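Local coordinates for protein Poly(beta-D-mannuronate) C5 epimerase (Pseudomonas syringae pv. tomato, PDB 4NK6) that catalyses the epimerisation of mannuronate to guluronate units in alginate and belongs to a periplasmic complex that protects and guides the polymer toward secretion, at residues 250-255 with 274-279; 214-219 with 230-235; 296-301 with 324-329; 31-36 with 281-286. All blocks are in the same frame, centred on the assembly; numbering follows the deposited sequence.

Contact 1 of 4, residues 250-255 with 274-279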
loop_
_atom_site.group_PDB
_atom_site.type_symbol
_atom_site.label_atom_id
_atom_site.label_comp_id
_atom_site.label_asym_id
_atom_site.label_seq_id
_atom_site.Cartn_x
_atom_site.Cartn_y
_atom_site.Cartn_z
ATOM N N CYS A 250 -2.102 -4.180 0.797
ATOM C CA CYS A 250 -1.972 -5.596 0.485
ATOM C C CYS A 250 -2.367 -6.517 1.642
ATOM O O CYS A 250 -2.429 -6.099 2.799
ATOM C CB CYS A 250 -0.581 -5.944 -0.068
ATOM S SG CYS A 250 0.781 -5.797 1.102
ATOM N N TYR A 251 -2.637 -7.771 1.302
ATOM C CA TYR A 251 -3.106 -8.777 2.245
ATOM C C TYR A 251 -2.477 -10.102 1.850
ATOM O O TYR A 251 -2.617 -10.530 0.698
ATOM C CB TYR A 251 -4.638 -8.882 2.154
ATOM C CG TYR A 251 -5.264 -10.089 2.844
ATOM C CD1 TYR A 251 -5.448 -11.290 2.163
ATOM C CD2 TYR A 251 -5.703 -10.013 4.162
ATOM C CE1 TYR A 251 -6.029 -12.392 2.781
ATOM C CE2 TYR A 251 -6.286 -11.111 4.797
ATOM C CZ TYR A 251 -6.446 -12.296 4.095
ATOM O OH TYR A 251 -7.021 -13.385 4.709
ATOM N N GLU A 252 -1.796 -10.742 2.798
ATOM C CA GLU A 252 -1.093 -11.998 2.557
ATOM C C GLU A 252 -0.324 -11.992 1.228
ATOM O O GLU A 252 -0.486 -12.878 0.387
ATOM C CB GLU A 252 -2.067 -13.176 2.654
ATOM C CG GLU A 252 -2.540 -13.426 4.081
ATOM C CD GLU A 252 -3.400 -14.665 4.214
ATOM O OE1 GLU A 252 -3.470 -15.445 3.241
ATOM O OE2 GLU A 252 -4.010 -14.856 5.291
ATOM N N THR A 253 0.505 -10.964 1.059
ATOM C CA THR A 253 1.234 -10.717 -0.179
ATOM C C THR A 253 2.715 -10.962 0.061
ATOM O O THR A 253 3.213 -10.716 1.161
ATOM C CB THR A 253 0.978 -9.268 -0.649
ATOM O OG1 THR A 253 -0.379 -9.153 -1.086
ATOM C CG2 THR A 253 1.904 -8.858 -1.791
ATOM N N ARG A 254 3.423 -11.470 -0.944
ATOM C CA ARG A 254 4.838 -11.771 -0.766
ATOM C C ARG A 254 5.747 -10.953 -1.677
ATOM O O ARG A 254 5.429 -10.719 -2.844
ATOM C CB ARG A 254 5.107 -13.262 -0.982
ATOM C CG ARG A 254 4.912 -13.713 -2.420
ATOM C CD ARG A 254 5.433 -15.121 -2.655
ATOM N NE ARG A 254 5.344 -15.488 -4.066
ATOM C CZ ARG A 254 6.304 -15.268 -4.963
ATOM N NH1 ARG A 254 7.444 -14.682 -4.605
ATOM N NH2 ARG A 254 6.124 -15.638 -6.224
ATOM N N ASP A 255 6.871 -10.509 -1.124
ATOM C CA ASP A 255 7.987 -9.993 -1.924
ATOM C C ASP A 255 7.622 -8.808 -2.816
ATOM O O ASP A 255 8.219 -8.607 -3.873
ATOM C CB ASP A 255 8.565 -11.121 -2.773
ATOM C CG ASP A 255 8.953 -12.328 -1.937
ATOM O OD1 ASP A 255 9.570 -12.135 -0.867
ATOM O OD2 ASP A 255 8.628 -13.461 -2.338
ATOM N N HIS A 274 -0.595 -5.131 4.832
ATOM C CA HIS A 274 -1.394 -5.694 5.915
ATOM C C HIS A 274 -1.328 -7.211 5.968
ATOM O O HIS A 274 -0.977 -7.875 4.985
ATOM C CB HIS A 274 -2.875 -5.307 5.723
ATOM C CG HIS A 274 -3.447 -4.475 6.832
ATOM N ND1 HIS A 274 -4.078 -5.026 7.928
ATOM C CD2 HIS A 274 -3.501 -3.132 7.004
ATOM C CE1 HIS A 274 -4.486 -4.061 8.733
ATOM N NE2 HIS A 274 -4.152 -2.902 8.195
ATOM N N ASP A 275 -1.698 -7.741 7.129
ATOM C CA ASP A 275 -2.149 -9.126 7.271
ATOM C C ASP A 275 -1.218 -10.195 6.714
ATOM O O ASP A 275 -1.507 -10.805 5.680
ATOM C CB ASP A 275 -3.543 -9.291 6.655
ATOM C CG ASP A 275 -4.639 -8.623 7.485
ATOM O OD1 ASP A 275 -4.330 -7.870 8.431
ATOM O OD2 ASP A 275 -5.818 -8.845 7.182
ATOM N N ARG A 276 -0.117 -10.429 7.418
ATOM C CA ARG A 276 0.779 -11.540 7.122
ATOM C C ARG A 276 1.436 -11.432 5.741
ATOM O O ARG A 276 1.780 -12.429 5.131
ATOM C CB ARG A 276 0.049 -12.885 7.310
ATOM C CG ARG A 276 -0.553 -13.058 8.722
ATOM C CD ARG A 276 -1.583 -14.205 8.811
ATOM N NE ARG A 276 -2.750 -13.961 7.956
ATOM C CZ ARG A 276 -3.735 -13.108 8.246
ATOM N NH1 ARG A 276 -4.756 -12.954 7.412
ATOM N NH2 ARG A 276 -3.711 -12.414 9.376
ATOM N N SER A 277 1.599 -10.212 5.248
ATOM C CA SER A 277 2.441 -9.998 4.082
ATOM C C SER A 277 3.891 -10.053 4.574
ATOM O O SER A 277 4.151 -9.851 5.763
ATOM C CB SER A 277 2.119 -8.647 3.430
ATOM O OG SER A 277 0.768 -8.602 2.967
ATOM N N HIS A 278 4.838 -10.334 3.684
ATOM C CA HIS A 278 6.218 -10.528 4.112
ATOM C C HIS A 278 7.220 -10.366 2.965
ATOM O O HIS A 278 6.896 -10.621 1.806
ATOM C CB HIS A 278 6.358 -11.923 4.719
ATOM C CG HIS A 278 5.925 -13.014 3.792
ATOM N ND1 HIS A 278 6.795 -13.646 2.929
ATOM C CD2 HIS A 278 4.705 -13.558 3.560
ATOM C CE1 HIS A 278 6.135 -14.547 2.221
ATOM N NE2 HIS A 278 4.865 -14.514 2.585
ATOM N N GLY A 279 8.444 -9.962 3.301
ATOM C CA GLY A 279 9.498 -9.816 2.311
ATOM C C GLY A 279 9.285 -8.569 1.477
ATOM O O GLY A 279 9.840 -8.432 0.399
HETATM O O HOH W 1 11.386 -10.269 -0.557
#
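A single carboxylate oxygen, E252 OE2, takes two nitrogens of R276 at once: NH1 at 2.9 Å and NE at 3.1 Å. The arginine comes side-on with this oxygen in its guanidinium plane, and meets it on the anti side of a carboxylate turned 81° to that plane. A bend at chi3 (-63°) brings the guanidinium beside the glutamate, where NH1 also lies close to the Y251 ring. The two segments are consecutive corners of the right-handed parallel beta-helix, where strands 246-251 and 269-274 give way to turns whose residues E252, D275 and R276 have positive phi.

Next along the chain, the buried hydroxyl of S277 joins both corners. It receives the T253 amide, T253 N to S277 OG 3.0 Å, in a nearly straight bond of 163°, and passes its own proton to the carbonyl of H274, S277 OG to H274 O 2.8 Å. Further along, the backbones exchange bonds between T253 and H278 and between H278 and D255, while one face of the H278 ring rests over R254 CA and its NE2 turns to E231.

D275 works in two directions. D275 OD2 touches the edge of the Y251 ring, 3.2 Å from Y251 CD2, whereas D275 OD1 receives H274 ND1 at 2.9 Å and is shared with R300. This nearly straight bond, in the ring plane, would restrain the rotation of H274, probably the catalytic proton acceptor. At the far end, one water donates to D255 OD1 and G279 O, 2.6 Å from each.

Contact 2 of 4, residues 214-219 with 230-235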
loop_
_atom_site.group_PDB
_atom_site.type_symbol
_atom_site.label_atom_id
_atom_site.label_comp_id
_atom_site.label_asym_id
_atom_site.label_seq_id
_atom_site.Cartn_x
_atom_site.Cartn_y
_atom_site.Cartn_z
ATOM N N VAL A 214 -5.396 0.721 -4.748
ATOM C CA VAL A 214 -4.635 -0.311 -5.447
ATOM C C VAL A 214 -4.409 -1.365 -4.379
ATOM O O VAL A 214 -3.715 -1.117 -3.400
ATOM C CB VAL A 214 -3.287 0.219 -5.966
ATOM C CG1 VAL A 214 -2.410 -0.927 -6.471
ATOM C CG2 VAL A 214 -3.506 1.274 -7.049
ATOM N N SER A 215 -5.040 -2.520 -4.542
ATOM C CA SER A 215 -5.028 -3.552 -3.516
ATOM C C SER A 215 -4.504 -4.848 -4.092
ATOM O O SER A 215 -5.002 -5.314 -5.108
ATOM C CB SER A 215 -6.447 -3.800 -2.975
ATOM O OG SER A 215 -6.959 -2.653 -2.325
ATOM N N ILE A 216 -3.508 -5.424 -3.422
ATOM C CA ILE A 216 -2.907 -6.697 -3.807
ATOM C C ILE A 216 -3.329 -7.705 -2.741
ATOM O O ILE A 216 -3.078 -7.487 -1.568
ATOM C CB ILE A 216 -1.366 -6.583 -3.811
ATOM C CG1 ILE A 216 -0.925 -5.311 -4.551
ATOM C CG2 ILE A 216 -0.725 -7.829 -4.398
ATOM C CD1 ILE A 216 -1.269 -5.318 -6.058
ATOM N N SER A 217 -3.957 -8.812 -3.121
ATOM C CA SER A 217 -4.583 -9.637 -2.095
ATOM C C SER A 217 -4.689 -11.119 -2.393
ATOM O O SER A 217 -5.154 -11.525 -3.459
ATOM C CB SER A 217 -5.991 -9.098 -1.785
ATOM O OG SER A 217 -6.601 -9.803 -0.714
ATOM N N GLN A 218 -4.287 -11.932 -1.426
ATOM C CA GLN A 218 -4.643 -13.340 -1.454
ATOM C C GLN A 218 -6.172 -13.448 -1.423
ATOM O O GLN A 218 -6.852 -12.542 -0.926
ATOM C CB GLN A 218 -4.017 -14.050 -0.247
ATOM C CG GLN A 218 -4.343 -15.536 -0.106
ATOM C CD GLN A 218 -3.945 -16.364 -1.331
ATOM O OE1 GLN A 218 -4.662 -16.396 -2.328
ATOM N NE2 GLN A 218 -2.805 -17.041 -1.249
ATOM N N TYR A 219 -6.717 -14.539 -1.955
ATOM C CA TYR A 219 -8.151 -14.805 -1.843
ATOM C C TYR A 219 -8.557 -14.922 -0.371
ATOM O O TYR A 219 -7.700 -15.084 0.504
ATOM C CB TYR A 219 -8.517 -16.104 -2.562
ATOM C CG TYR A 219 -8.408 -16.046 -4.068
ATOM C CD1 TYR A 219 -9.390 -15.424 -4.828
ATOM C CD2 TYR A 219 -7.331 -16.631 -4.735
ATOM C CE1 TYR A 219 -9.300 -15.368 -6.206
ATOM C CE2 TYR A 219 -7.235 -16.583 -6.115
ATOM C CZ TYR A 219 -8.228 -15.951 -6.844
ATOM O OH TYR A 219 -8.152 -15.892 -8.216
ATOM N N GLY A 230 -1.197 -19.521 -4.250
ATOM C CA GLY A 230 0.077 -18.890 -3.969
ATOM C C GLY A 230 -0.144 -17.400 -3.797
ATOM O O GLY A 230 -1.049 -16.806 -4.391
ATOM N N GLU A 231 0.682 -16.782 -2.970
ATOM C CA GLU A 231 0.464 -15.388 -2.630
ATOM C C GLU A 231 0.804 -14.487 -3.819
ATOM O O GLU A 231 1.738 -14.771 -4.577
ATOM C CB GLU A 231 1.269 -15.037 -1.378
ATOM C CG GLU A 231 1.018 -16.037 -0.253
ATOM C CD GLU A 231 1.690 -15.670 1.055
ATOM O OE1 GLU A 231 2.898 -15.360 1.046
ATOM O OE2 GLU A 231 1.007 -15.707 2.097
ATOM N N PRO A 232 0.027 -13.412 -4.008
ATOM C CA PRO A 232 0.289 -12.536 -5.154
ATOM C C PRO A 232 1.608 -11.791 -4.964
ATOM O O PRO A 232 2.108 -11.721 -3.840
ATOM C CB PRO A 232 -0.889 -11.554 -5.117
ATOM C CG PRO A 232 -1.281 -11.504 -3.649
ATOM C CD PRO A 232 -1.046 -12.901 -3.134
ATOM N N THR A 233 2.170 -11.260 -6.045
ATOM C CA THR A 233 3.381 -10.452 -5.949
ATOM C C THR A 233 3.446 -9.434 -7.088
ATOM O O THR A 233 2.512 -9.328 -7.893
ATOM C CB THR A 233 4.637 -11.318 -5.948
ATOM O OG1 THR A 233 5.764 -10.530 -5.535
ATOM C CG2 THR A 233 4.891 -11.915 -7.345
ATOM N N GLY A 234 4.545 -8.684 -7.150
ATOM C CA GLY A 234 4.729 -7.694 -8.194
ATOM C C GLY A 234 5.506 -6.457 -7.785
ATOM O O GLY A 234 6.126 -6.422 -6.721
ATOM N N TRP A 235 5.481 -5.438 -8.642
ATOM C CA TRP A 235 6.233 -4.217 -8.401
ATOM C C TRP A 235 5.353 -3.026 -8.674
ATOM O O TRP A 235 4.508 -3.058 -9.565
ATOM C CB TRP A 235 7.422 -4.066 -9.364
ATOM C CG TRP A 235 8.449 -5.166 -9.438
ATOM C CD1 TRP A 235 8.610 -6.226 -8.590
ATOM C CD2 TRP A 235 9.472 -5.291 -10.436
ATOM N NE1 TRP A 235 9.672 -7.004 -9.003
ATOM C CE2 TRP A 235 10.216 -6.452 -10.133
ATOM C CE3 TRP A 235 9.833 -4.530 -11.556
ATOM C CZ2 TRP A 235 11.297 -6.874 -10.916
ATOM C CZ3 TRP A 235 10.902 -4.947 -12.330
ATOM C CH2 TRP A 235 11.625 -6.109 -12.006
HETATM O O HOH W 2 -1.607 -16.879 1.742
#
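Q218 and E231 mark the closest approach of the two backbones, their CA atoms 5.6 Å apart, and the chains do not pair as strands there. Segment 214-219 turns a corner at V214, runs as strand 215-217 and leaves it at Q218; segment 230-235 arrives through G230 to P232 and only then enters strand 233-236. In the right-handed parallel beta-helix these strands belong to different faces of the solenoid, and the excursion between them carries helix 221-227.

P232 is the main apolar bridge. Its ring points at the end of strand 215-217, where P232 CG lies 3.7 Å from S217 C and close to Q218 N. The branch I216 CG2, anti to its own backbone nitrogen, slides past the proline from the opposite direction and meets P232 CG at 3.8 Å. Both residues are buried, and T253 of the following coil packs on the proline as well.

The polar half belongs to Q218. Its chain leaves with CG anti to N and then bends at chi2 (57°), folding the amide back so that Q218 OE1 takes Y219 N at 2.8 Å, on an in-plane lone pair. That bond fixes which way the amide faces and sends Q218 NE2 toward the 230-235 segment, where it stands 3.6 Å from G230 O. E231 meets Q218 through a water, E231 OE1 being taken by H278. The mediating water accepts from Q218 NE2 at 3.2 Å and donates to E231 OE2 at 2.9 Å.

Contact 3 of 4, residues 296-301 with 324-329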
loop_
_atom_site.group_PDB
_atom_site.type_symbol
_atom_site.label_atom_id
_atom_site.label_comp_id
_atom_site.label_asym_id
_atom_site.label_seq_id
_atom_site.Cartn_x
_atom_site.Cartn_y
_atom_site.Cartn_z
ATOM N N ILE A 296 3.129 5.831 6.073
ATOM C CA ILE A 296 3.448 4.433 5.825
ATOM C C ILE A 296 3.104 3.625 7.064
ATOM O O ILE A 296 3.530 3.960 8.168
ATOM C CB ILE A 296 4.953 4.253 5.500
ATOM C CG1 ILE A 296 5.350 5.059 4.252
ATOM C CG2 ILE A 296 5.298 2.785 5.331
ATOM C CD1 ILE A 296 6.835 4.913 3.882
ATOM N N ILE A 297 2.317 2.570 6.897
ATOM C CA ILE A 297 1.985 1.711 8.032
ATOM C C ILE A 297 1.934 0.252 7.594
ATOM O O ILE A 297 1.272 -0.081 6.624
ATOM C CB ILE A 297 0.642 2.125 8.742
ATOM C CG1 ILE A 297 0.231 1.068 9.779
ATOM C CG2 ILE A 297 -0.495 2.333 7.718
ATOM C CD1 ILE A 297 -1.004 1.444 10.671
ATOM N N ILE A 298 2.659 -0.613 8.289
ATOM C CA ILE A 298 2.477 -2.043 8.093
ATOM C C ILE A 298 1.781 -2.585 9.337
ATOM O O ILE A 298 2.128 -2.217 10.461
ATOM C CB ILE A 298 3.801 -2.771 7.807
ATOM C CG1 ILE A 298 4.728 -2.753 9.030
ATOM C CG2 ILE A 298 4.509 -2.131 6.601
ATOM C CD1 ILE A 298 6.076 -3.428 8.767
ATOM N N SER A 299 0.770 -3.427 9.136
ATOM C CA SER A 299 -0.077 -3.831 10.246
ATOM C C SER A 299 -0.508 -5.284 10.167
ATOM O O SER A 299 -0.931 -5.772 9.112
ATOM C CB SER A 299 -1.310 -2.925 10.333
ATOM O OG SER A 299 -2.163 -3.340 11.380
ATOM N N ARG A 300 -0.393 -5.954 11.306
ATOM C CA ARG A 300 -0.833 -7.336 11.508
ATOM C C ARG A 300 0.078 -8.369 10.875
ATOM O O ARG A 300 -0.210 -8.916 9.804
ATOM C CB ARG A 300 -2.308 -7.576 11.137
ATOM C CG ARG A 300 -2.810 -8.937 11.649
ATOM C CD ARG A 300 -4.312 -9.143 11.479
ATOM N NE ARG A 300 -5.095 -8.314 12.389
ATOM C CZ ARG A 300 -5.884 -7.313 12.005
ATOM N NH1 ARG A 300 -6.013 -7.020 10.715
ATOM N NH2 ARG A 300 -6.563 -6.620 12.915
ATOM N N GLU A 301 1.171 -8.637 11.578
ATOM C CA GLU A 301 2.184 -9.597 11.156
ATOM C C GLU A 301 2.723 -9.338 9.765
ATOM O O GLU A 301 2.897 -10.260 8.972
ATOM C CB GLU A 301 1.664 -11.032 11.272
ATOM C CG GLU A 301 1.086 -11.340 12.642
ATOM C CD GLU A 301 0.915 -12.823 12.849
ATOM O OE1 GLU A 301 -0.188 -13.335 12.577
ATOM O OE2 GLU A 301 1.897 -13.474 13.258
ATOM N N ARG A 324 0.581 -4.129 15.339
ATOM C CA ARG A 324 -0.019 -5.459 15.511
ATOM C C ARG A 324 0.914 -6.624 15.176
ATOM O O ARG A 324 0.679 -7.374 14.220
ATOM C CB ARG A 324 -1.329 -5.567 14.714
ATOM C CG ARG A 324 -2.503 -4.823 15.360
ATOM C CD ARG A 324 -3.769 -4.821 14.498
ATOM N NE ARG A 324 -4.952 -4.427 15.272
ATOM C CZ ARG A 324 -5.254 -3.169 15.594
ATOM N NH1 ARG A 324 -4.462 -2.173 15.213
ATOM N NH2 ARG A 324 -6.350 -2.905 16.301
ATOM N N ASN A 325 1.973 -6.764 15.966
ATOM C CA ASN A 325 2.847 -7.929 15.889
ATOM C C ASN A 325 3.532 -8.076 14.521
ATOM O O ASN A 325 3.697 -9.185 14.001
ATOM C CB ASN A 325 2.070 -9.198 16.286
ATOM C CG ASN A 325 2.979 -10.355 16.641
ATOM O OD1 ASN A 325 4.132 -10.156 17.029
ATOM N ND2 ASN A 325 2.460 -11.582 16.514
ATOM N N SER A 326 3.928 -6.942 13.950
ATOM C CA SER A 326 4.738 -6.918 12.738
ATOM C C SER A 326 6.211 -6.930 13.130
ATOM O O SER A 326 6.717 -5.947 13.680
ATOM C CB SER A 326 4.419 -5.671 11.910
ATOM O OG SER A 326 3.088 -5.718 11.423
ATOM N N VAL A 327 6.895 -8.042 12.856
ATOM C CA VAL A 327 8.217 -8.299 13.435
ATOM C C VAL A 327 9.287 -8.664 12.397
ATOM O O VAL A 327 8.965 -9.036 11.275
ATOM C CB VAL A 327 8.146 -9.442 14.495
ATOM C CG1 VAL A 327 7.006 -9.197 15.480
ATOM C CG2 VAL A 327 7.975 -10.801 13.823
ATOM N N GLY A 328 10.560 -8.564 12.783
ATOM C CA GLY A 328 11.661 -8.980 11.929
ATOM C C GLY A 328 11.968 -7.977 10.832
ATOM O O GLY A 328 12.631 -8.298 9.835
ATOM N N ASN A 329 11.502 -6.749 11.023
ATOM C CA ASN A 329 11.618 -5.740 9.977
ATOM C C ASN A 329 12.836 -4.859 10.134
ATOM O O ASN A 329 13.369 -4.707 11.230
ATOM C CB ASN A 329 10.358 -4.871 9.940
ATOM C CG ASN A 329 9.118 -5.679 9.642
ATOM O OD1 ASN A 329 8.955 -6.174 8.531
ATOM N ND2 ASN A 329 8.240 -5.830 10.637
#
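R324 begins its run along R300 at CB, which sits 3.6 Å from R300 N. With CG beside its own backbone nitrogen (chi1 -75°) and an extended chain from CG to NE, the side chain then travels in the same direction as that of R300. R324 CD touches both S299 OG, itself bonded to D323, at 3.8 Å and R300 NH2 at 3.7 Å. R324 NE comes within 3.6 Å of R300 NH2, the two guanidinium planes being turned 66° apart. Both nitrogens form salt bridges to the same oxygen, OD2 of D407, so the two positive groups gather round a shared carboxylate, which probably offsets their charge. At the tip, R324 NH1 is hydrogen-bonded to a residue adjoining the segments.

The pair stands on successive coils of the right-handed parallel beta-helix, at the turns that follow strands 296-299 and 320-323. S299 lies beside H274, the inferred proton acceptor. At the backbone, E301 N donates to R324 O over 3.0 Å.

E301 and N325 project side by side with their flat ends almost parallel, E301 OE2 and N325 ND2 3.8 Å apart. Inward of them, the buried S326 hydroxyl is bonded to D323 O and V302 N, and S326 CB packs against I298 CG1. I298 CD1 extends toward N329, whose amide, tied to S305, arrives from the opposite direction with N329 ND2 3.7 Å away.

Contact 4 of 4, residues 31-36 with 281-286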
loop_
_atom_site.group_PDB
_atom_site.type_symbol
_atom_site.label_atom_id
_atom_site.label_comp_id
_atom_site.label_asym_id
_atom_site.label_seq_id
_atom_site.Cartn_x
_atom_site.Cartn_y
_atom_site.Cartn_z
ATOM N N PRO A 31 18.278 -4.916 0.501
ATOM C CA PRO A 31 18.075 -5.480 -0.834
ATOM C C PRO A 31 18.555 -4.520 -1.913
ATOM O O PRO A 31 18.384 -3.304 -1.786
ATOM C CB PRO A 31 16.550 -5.633 -0.925
ATOM C CG PRO A 31 16.098 -5.733 0.489
ATOM C CD PRO A 31 17.032 -4.882 1.287
ATOM N N ASP A 32 19.157 -5.075 -2.957
ATOM C CA ASP A 32 19.589 -4.309 -4.112
ATOM C C ASP A 32 18.344 -3.873 -4.888
ATOM O O ASP A 32 17.443 -4.671 -5.102
ATOM C CB ASP A 32 20.517 -5.186 -4.963
ATOM C CG ASP A 32 20.902 -4.543 -6.270
ATOM O OD1 ASP A 32 20.936 -3.298 -6.345
ATOM O OD2 ASP A 32 21.175 -5.292 -7.230
ATOM N N LEU A 33 18.286 -2.603 -5.282
ATOM C CA LEU A 33 17.111 -2.067 -5.972
ATOM C C LEU A 33 17.356 -1.871 -7.468
ATOM O O LEU A 33 16.439 -1.510 -8.216
ATOM C CB LEU A 33 16.701 -0.725 -5.362
ATOM C CG LEU A 33 16.417 -0.683 -3.861
ATOM C CD1 LEU A 33 16.143 0.749 -3.422
ATOM C CD2 LEU A 33 15.245 -1.586 -3.519
ATOM N N SER A 34 18.593 -2.107 -7.893
ATOM C CA SER A 34 19.038 -1.738 -9.234
ATOM C C SER A 34 18.313 -2.453 -10.376
ATOM O O SER A 34 18.277 -1.949 -11.499
ATOM C CB SER A 34 20.553 -1.925 -9.370
ATOM O OG SER A 34 20.899 -3.297 -9.356
ATOM N N GLY A 35 17.747 -3.622 -10.097
ATOM C CA GLY A 35 16.960 -4.335 -11.089
ATOM C C GLY A 35 15.493 -3.904 -11.199
ATOM O O GLY A 35 14.781 -4.359 -12.095
ATOM N N TYR A 36 15.030 -3.031 -10.307
ATOM C CA TYR A 36 13.630 -2.586 -10.349
ATOM C C TYR A 36 13.447 -1.331 -11.211
ATOM O O TYR A 36 13.407 -0.203 -10.705
ATOM C CB TYR A 36 13.071 -2.379 -8.932
ATOM C CG TYR A 36 13.250 -3.592 -8.038
ATOM C CD1 TYR A 36 12.933 -4.870 -8.491
ATOM C CD2 TYR A 36 13.781 -3.465 -6.759
ATOM C CE1 TYR A 36 13.125 -5.990 -7.682
ATOM C CE2 TYR A 36 13.971 -4.578 -5.942
ATOM C CZ TYR A 36 13.639 -5.830 -6.405
ATOM O OH TYR A 36 13.828 -6.926 -5.594
ATOM N N ILE A 281 9.519 -4.824 0.039
ATOM C CA ILE A 281 10.583 -3.852 -0.155
ATOM C C ILE A 281 9.947 -2.498 -0.444
ATOM O O ILE A 281 9.427 -2.249 -1.535
ATOM C CB ILE A 281 11.531 -4.266 -1.307
ATOM C CG1 ILE A 281 12.283 -5.548 -0.944
ATOM C CG2 ILE A 281 12.525 -3.143 -1.630
ATOM C CD1 ILE A 281 13.055 -6.190 -2.122
ATOM N N ILE A 282 9.959 -1.634 0.558
ATOM C CA ILE A 282 9.360 -0.321 0.434
ATOM C C ILE A 282 10.474 0.707 0.523
ATOM O O ILE A 282 10.966 0.989 1.616
ATOM C CB ILE A 282 8.334 -0.109 1.554
ATOM C CG1 ILE A 282 7.239 -1.181 1.455
ATOM C CG2 ILE A 282 7.718 1.281 1.463
ATOM C CD1 ILE A 282 6.368 -1.290 2.691
ATOM N N ALA A 283 10.877 1.261 -0.621
ATOM C CA ALA A 283 12.103 2.062 -0.682
ATOM C C ALA A 283 12.046 3.287 -1.605
ATOM O O ALA A 283 11.413 3.257 -2.662
ATOM C CB ALA A 283 13.274 1.176 -1.082
ATOM N N GLU A 284 12.738 4.353 -1.204
ATOM C CA GLU A 284 12.899 5.545 -2.044
ATOM C C GLU A 284 11.584 6.152 -2.517
ATOM O O GLU A 284 11.522 6.749 -3.596
ATOM C CB GLU A 284 13.833 5.252 -3.230
ATOM C CG GLU A 284 15.226 4.871 -2.761
ATOM C CD GLU A 284 16.219 4.665 -3.888
ATOM O OE1 GLU A 284 15.849 4.801 -5.078
ATOM O OE2 GLU A 284 17.384 4.360 -3.568
ATOM N N ASN A 285 10.537 5.994 -1.704
ATOM C CA ASN A 285 9.270 6.659 -1.964
ATOM C C ASN A 285 9.232 8.003 -1.250
ATOM O O ASN A 285 9.937 8.209 -0.259
ATOM C CB ASN A 285 8.086 5.790 -1.515
ATOM C CG ASN A 285 8.111 4.406 -2.142
ATOM O OD1 ASN A 285 7.818 4.248 -3.324
ATOM N ND2 ASN A 285 8.443 3.394 -1.345
ATOM N N ASP A 286 8.432 8.918 -1.782
ATOM C CA ASP A 286 8.152 10.202 -1.151
ATOM C C ASP A 286 6.668 10.182 -0.836
ATOM O O ASP A 286 5.842 10.139 -1.747
ATOM C CB ASP A 286 8.493 11.365 -2.107
ATOM C CG ASP A 286 8.262 12.740 -1.479
ATOM O OD1 ASP A 286 8.202 12.836 -0.226
ATOM O OD2 ASP A 286 8.148 13.733 -2.239
#
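I281 pushes its CD1 methyl into a hollow made by P31 and Y36, 3.7 Å from P31 CB and 3.6 Å from Y36 OH. The knob stands on the outer side of strand 281-283, part of one face of the right-handed parallel beta-helix, and the hollow belongs to the N-terminal chain that runs across this face without pairing with it. With I281 CG1 anti to the carbonyl carbon (chi1 -66°), its CD1 is directed at the proline and tyrosine and its CG2 at the leucine, L33.

L33 is the answering bump. L33 CD2 touches I281 CG2 at 3.7 Å, and L33 CD1 settles over the small side chain of A283, 3.7 Å from A283 CB. The alanine forms a shallow dip between the taller I281 and E284, and the leucine tip fills it, with the E284 carboxylate as one wall. F308 of the next coil packs on both L33 and A283, and P31 also rests against F306 and F308.

Local bonds shape the loop that presents these groups. A type I turn from L33 to Y36 is closed by the Y36 amide on L33 O, while D32, in an Asx turn, receives the S34 amide. Y36 thus comes round to stand crosswise to I281, and meets W235 edge-to-face on another coil. On the glutamate side, E284 OE2 lies 3.8 Å from L33 CD1.

Overall arrangement
From the N terminus, segment 31-36 crosses the outside of the beta-helix early, but contact 4 closes only when the chain reaches 281-286, so its loop spans almost 250 residues and encloses contacts 1 and 2. Contact 2 closes the short excursion through helix 221-227, and contact 1 then closes one coil, ending just before strand 281-288 begins. Contact 3 closes one further coil, beginning after strand 281-288; no two loops cross. Contacts 2, 1 and 3 follow one another along the solenoid, joined by side-chain and backbone bonds between neighbouring turns. Contact 4 lies on another face, about 17 Å from contact 1 between centres, yet touches contact 2 through Y36 and W235.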